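Local coordinates for protein Hia (Haemophilus influenzae, PDB 1S7M) that probably mediates adhesion to host cells as a homotrimeric autotransporter of the bacterial outer membrane, of which this chain is a binding-domain fragment, at residues A9-N14 and L18-A23; S53-F58 and P97-N102. One frame throughout, in Å; residues are numbered along the deposited sequence.

Contact 1: A9-N14 and L18-A23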
# COMPACT_ATOMS: atom_id res chain seq x y z
N ALA A 9 -26.52 -1.71 24.98
CA ALA A 9 -26.27 -1.06 23.70
C ALA A 9 -27.52 -0.35 23.19
O ALA A 9 -28.64 -0.81 23.40
CB ALA A 9 -25.80 -2.08 22.66
N LYS A 10 -27.32 0.78 22.53
CA LYS A 10 -28.44 1.51 21.96
C LYS A 10 -28.12 1.98 20.55
O LYS A 10 -26.96 2.20 20.21
CB LYS A 10 -28.82 2.71 22.84
CG LYS A 10 -27.78 3.82 22.91
CD LYS A 10 -28.32 4.99 23.71
CE LYS A 10 -27.40 6.20 23.63
NZ LYS A 10 -27.95 7.36 24.39
N THR A 11 -29.16 2.13 19.75
CA THR A 11 -29.03 2.59 18.39
C THR A 11 -29.90 3.83 18.25
O THR A 11 -31.11 3.76 18.45
CB THR A 11 -29.52 1.53 17.40
OG1 THR A 11 -28.58 0.46 17.36
CG2 THR A 11 -29.69 2.12 16.01
N GLU A 12 -29.29 4.96 17.92
CA GLU A 12 -30.03 6.20 17.76
C GLU A 12 -30.09 6.65 16.32
O GLU A 12 -29.11 6.52 15.58
CB GLU A 12 -29.39 7.32 18.58
CG GLU A 12 -29.39 7.10 20.06
CD GLU A 12 -29.16 8.38 20.85
OE1 GLU A 12 -29.30 9.48 20.26
OE2 GLU A 12 -28.87 8.29 22.07
N ILE A 13 -31.24 7.17 15.92
CA ILE A 13 -31.46 7.70 14.59
C ILE A 13 -31.92 9.14 14.79
O ILE A 13 -32.88 9.40 15.51
CB ILE A 13 -32.57 6.95 13.84
CG1 ILE A 13 -32.16 5.51 13.59
CG2 ILE A 13 -32.85 7.64 12.52
CD1 ILE A 13 -33.25 4.67 12.98
N ASN A 14 -31.20 10.08 14.20
CA ASN A 14 -31.56 11.48 14.29
C ASN A 14 -31.40 12.10 12.92
O ASN A 14 -31.22 11.39 11.93
CB ASN A 14 -30.69 12.22 15.31
CG ASN A 14 -29.24 12.30 14.89
OD1 ASN A 14 -28.94 12.70 13.76
ND2 ASN A 14 -28.34 11.95 15.80
N LEU A 18 -27.23 7.48 11.85
CA LEU A 18 -27.41 6.32 12.70
C LEU A 18 -26.19 6.09 13.59
O LEU A 18 -25.10 5.87 13.08
CB LEU A 18 -27.62 5.09 11.82
CG LEU A 18 -27.86 3.72 12.46
CD1 LEU A 18 -29.26 3.68 13.04
CD2 LEU A 18 -27.73 2.62 11.41
N THR A 19 -26.37 6.13 14.91
CA THR A 19 -25.27 5.88 15.83
C THR A 19 -25.57 4.72 16.80
O THR A 19 -26.66 4.67 17.40
CB THR A 19 -24.95 7.13 16.69
OG1 THR A 19 -24.70 8.25 15.84
CG2 THR A 19 -23.74 6.89 17.54
N ILE A 20 -24.63 3.79 16.94
CA ILE A 20 -24.76 2.66 17.86
C ILE A 20 -23.74 2.87 18.96
O ILE A 20 -22.54 2.99 18.69
CB ILE A 20 -24.43 1.28 17.21
CG1 ILE A 20 -25.50 0.84 16.21
CG2 ILE A 20 -24.38 0.22 18.29
CD1 ILE A 20 -25.43 1.49 14.86
N THR A 21 -24.21 2.94 20.20
CA THR A 21 -23.32 3.09 21.33
C THR A 21 -23.25 1.73 22.02
O THR A 21 -24.26 1.21 22.46
CB THR A 21 -23.85 4.14 22.31
OG1 THR A 21 -24.10 5.36 21.62
CG2 THR A 21 -22.85 4.38 23.43
N PRO A 22 -22.06 1.13 22.08
CA PRO A 22 -21.87 -0.18 22.71
C PRO A 22 -22.30 -0.16 24.17
O PRO A 22 -22.48 0.90 24.76
CB PRO A 22 -20.37 -0.42 22.57
CG PRO A 22 -19.99 0.37 21.38
CD PRO A 22 -20.78 1.65 21.58
N ALA A 23 -22.45 -1.34 24.76
CA ALA A 23 -22.86 -1.43 26.16
C ALA A 23 -21.87 -0.73 27.07
O ALA A 23 -22.17 -0.50 28.24
CB ALA A 23 -23.02 -2.89 26.58
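Leu18 reaches across to the neighbouring strand and lays its CD1 methyl against two side chains at once. CD1 sits 3.4 Å from CG2 of Thr11 and 3.5 Å from CG1 of Ile13, both closer than ordinary carbon contact. With CG anti to the backbone N (chi1 -179°), the side chain slants across strand 10-14, and its CD1 branch meets both beta-branched residues. Beside it, Ile20 runs alongside Thr11, pointing the same way, its CG1 3.3 Å from OG1 of Thr11. That hydroxyl has its strongest polar partner in the second subunit, where it hydrogen-bonds the carbonyl O of Asn14. The two strands form an antiparallel beta hairpin, the first two of a four-stranded sheet in which strand 17-21 is flanked on its other edge by strand 34-37. Two hydrogen-bonded pairs hold the hairpin. Glu12 N gives a nearly straight bond to Thr19 O (2.7 Å, 169°) and Glu12 O receives Thr19 N; Lys10 and Thr21 repeat the exchange, with Thr21 N 2.8 Å from Lys10 O. Each of the four carbonyls also receives a CA-H, as where CA of Thr11 approaches Thr19 O. The face carrying Leu18, Ile20, Thr11 and Ile13 turns to the other subunits: Leu18 packs on Leu18 of both other copies, and Ile13 on Ile13 of the third. On the face of Lys10, Glu12, Thr19 and Thr21, Lys10 rises side by side with Thr21, its CG 4.0 Å from CB of Thr21. Its extended chain then carries NZ to OE2 of Glu12, a 2.7 Å salt bridge along one strand that joins two residues on the same face. At the open end of the hairpin, CB of Ala9 lies 3.6 Å from Thr21 O.

Contact 2: S53-F58 and P97-N102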
# COMPACT_ATOMS: atom_id res chain seq x y z
N SER A 53 -12.53 -4.57 -2.92
CA SER A 53 -12.44 -3.31 -3.64
C SER A 53 -12.75 -3.51 -5.12
O SER A 53 -13.06 -2.55 -5.82
CB SER A 53 -11.04 -2.72 -3.49
OG SER A 53 -10.07 -3.52 -4.14
N GLY A 54 -12.65 -4.75 -5.59
CA GLY A 54 -12.87 -5.00 -7.00
C GLY A 54 -11.52 -5.10 -7.71
O GLY A 54 -11.46 -5.31 -8.93
N LEU A 55 -10.42 -4.94 -6.96
CA LEU A 55 -9.08 -5.04 -7.58
C LEU A 55 -8.73 -6.50 -7.82
O LEU A 55 -9.00 -7.35 -6.98
CB LEU A 55 -7.99 -4.41 -6.69
CG LEU A 55 -8.07 -2.88 -6.48
CD1 LEU A 55 -7.07 -2.44 -5.39
CD2 LEU A 55 -7.79 -2.16 -7.82
N LYS A 56 -8.09 -6.78 -8.95
CA LYS A 56 -7.66 -8.14 -9.27
C LYS A 56 -6.12 -8.17 -9.20
O LYS A 56 -5.49 -7.13 -9.13
CB LYS A 56 -8.04 -8.53 -10.71
CG LYS A 56 -9.53 -8.57 -11.03
CD LYS A 56 -9.70 -8.86 -12.54
CE LYS A 56 -11.15 -8.85 -13.01
NZ LYS A 56 -11.80 -7.50 -12.90
N LYS A 57 -5.56 -9.37 -9.25
CA LYS A 57 -4.13 -9.58 -9.27
C LYS A 57 -3.79 -9.86 -10.72
O LYS A 57 -4.63 -10.40 -11.44
CB LYS A 57 -3.76 -10.81 -8.44
CG LYS A 57 -4.14 -10.72 -6.94
CD LYS A 57 -3.68 -9.39 -6.35
CE LYS A 57 -3.68 -9.42 -4.81
NZ LYS A 57 -5.02 -9.64 -4.26
N PHE A 58 -2.59 -9.52 -11.15
CA PHE A 58 -2.21 -9.83 -12.52
C PHE A 58 -2.17 -11.35 -12.65
O PHE A 58 -1.64 -12.06 -11.77
CB PHE A 58 -0.84 -9.25 -12.88
CG PHE A 58 -0.85 -7.76 -13.13
CD1 PHE A 58 -0.24 -6.88 -12.23
CD2 PHE A 58 -1.45 -7.23 -14.27
CE1 PHE A 58 -0.22 -5.50 -12.46
CE2 PHE A 58 -1.44 -5.85 -14.51
CZ PHE A 58 -0.82 -4.98 -13.60
N PRO A 97 -11.40 3.49 -15.22
CA PRO A 97 -10.87 2.41 -14.38
C PRO A 97 -12.02 1.55 -13.90
O PRO A 97 -13.09 2.07 -13.64
CB PRO A 97 -10.22 3.15 -13.22
CG PRO A 97 -9.81 4.48 -13.84
CD PRO A 97 -11.02 4.81 -14.70
N VAL A 98 -11.83 0.25 -13.80
CA VAL A 98 -12.89 -0.60 -13.28
C VAL A 98 -13.16 -0.22 -11.80
O VAL A 98 -14.31 -0.20 -11.34
CB VAL A 98 -12.49 -2.09 -13.36
CG1 VAL A 98 -13.45 -2.95 -12.54
CG2 VAL A 98 -12.49 -2.54 -14.85
N VAL A 99 -12.08 0.07 -11.06
CA VAL A 99 -12.18 0.46 -9.65
C VAL A 99 -11.86 1.95 -9.53
O VAL A 99 -10.77 2.39 -9.90
CB VAL A 99 -11.14 -0.32 -8.77
CG1 VAL A 99 -11.34 0.03 -7.29
CG2 VAL A 99 -11.25 -1.82 -9.01
N ALA A 100 -12.81 2.72 -9.01
CA ALA A 100 -12.62 4.15 -8.84
C ALA A 100 -11.66 4.40 -7.65
O ALA A 100 -11.54 3.56 -6.75
CB ALA A 100 -13.99 4.82 -8.54
N ASP A 101 -11.00 5.55 -7.67
CA ASP A 101 -10.09 5.94 -6.61
C ASP A 101 -10.74 5.92 -5.24
O ASP A 101 -10.17 5.41 -4.28
CB ASP A 101 -9.57 7.36 -6.82
CG ASP A 101 -8.54 7.45 -7.92
OD1 ASP A 101 -7.95 6.41 -8.32
OD2 ASP A 101 -8.32 8.58 -8.38
N ASN A 102 -11.94 6.50 -5.16
CA ASN A 102 -12.62 6.60 -3.89
C ASN A 102 -13.37 5.33 -3.50
O ASN A 102 -14.58 5.34 -3.26
CB ASN A 102 -13.54 7.82 -3.89
CG ASN A 102 -12.77 9.11 -4.16
OD1 ASN A 102 -11.54 9.12 -4.16
ND2 ASN A 102 -13.51 10.21 -4.40
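Val99 lays both of its methyls against the backbone of Ser53 and Gly54 and the side chain of Leu55, and this one residue makes all the close contacts between the two segments. CG1 rests 3.4 Å from Ser53 O, while CG2 lies 3.5 Å from Gly54 O and also meets CD2 of Leu55 at 3.7 Å. With CG1 anti to the backbone N (chi1 -176°), CG1 lies against Ser53 O and CG2 is the branch that reaches Gly54 and Leu55. Leu55 and Val99 cross at about a right angle, with CD2 as the touching branch. Gly54, at a positive phi of 99° that glycine adopts readily, lets the backbone pass close to CG2 of Val99. The bend itself is an ST turn, in which OG of Ser53 accepts a hydrogen bond from Leu55 N at 3.2 Å; the same OG is hydrogen-bonded to Asp109. Both segments fall in the HiaBD2_N (GIN) region of the adhesin, where the loop before helix 107-111 is brought against the approach to strand 56-57. No hydrogen bond crosses between them, and the loose side begins one residue from Val99. Val98 points toward 53-58, but its CG1 stays 4.7 Å from Gly54 O, and Ala100 turns its methyl away to an exposed position. Lys56 makes no contact across the segments, although the end of its chain leans nearer to 97-102; its NZ forms a salt bridge with Glu89. The second subunit closes in on the packed side, its Val107 lying on both Leu55 and Val99, while Arg111 of that subunit bonds to Val99 O and forms a salt bridge with Asp101.

Overall arrangement
Contact 1 closes before contact 2 opens, so the two follow one another along the chain. Their centres lie about 33 Å apart and their nearest atoms about 19 Å, without touching. Contact 1 is the beta hairpin at the N-terminal end of the four-stranded sheet, with its centre about 34 Å from that of the chain. Contact 2 lies nearer the middle, about 11 Å from the chain centre, and holds two loop-like segments together across 38 intervening residues that include helix 70-77 and strand 85-86. They share no sheet, but each touches the second subunit, so trimer contacts recur along this elongated adhesin fragment.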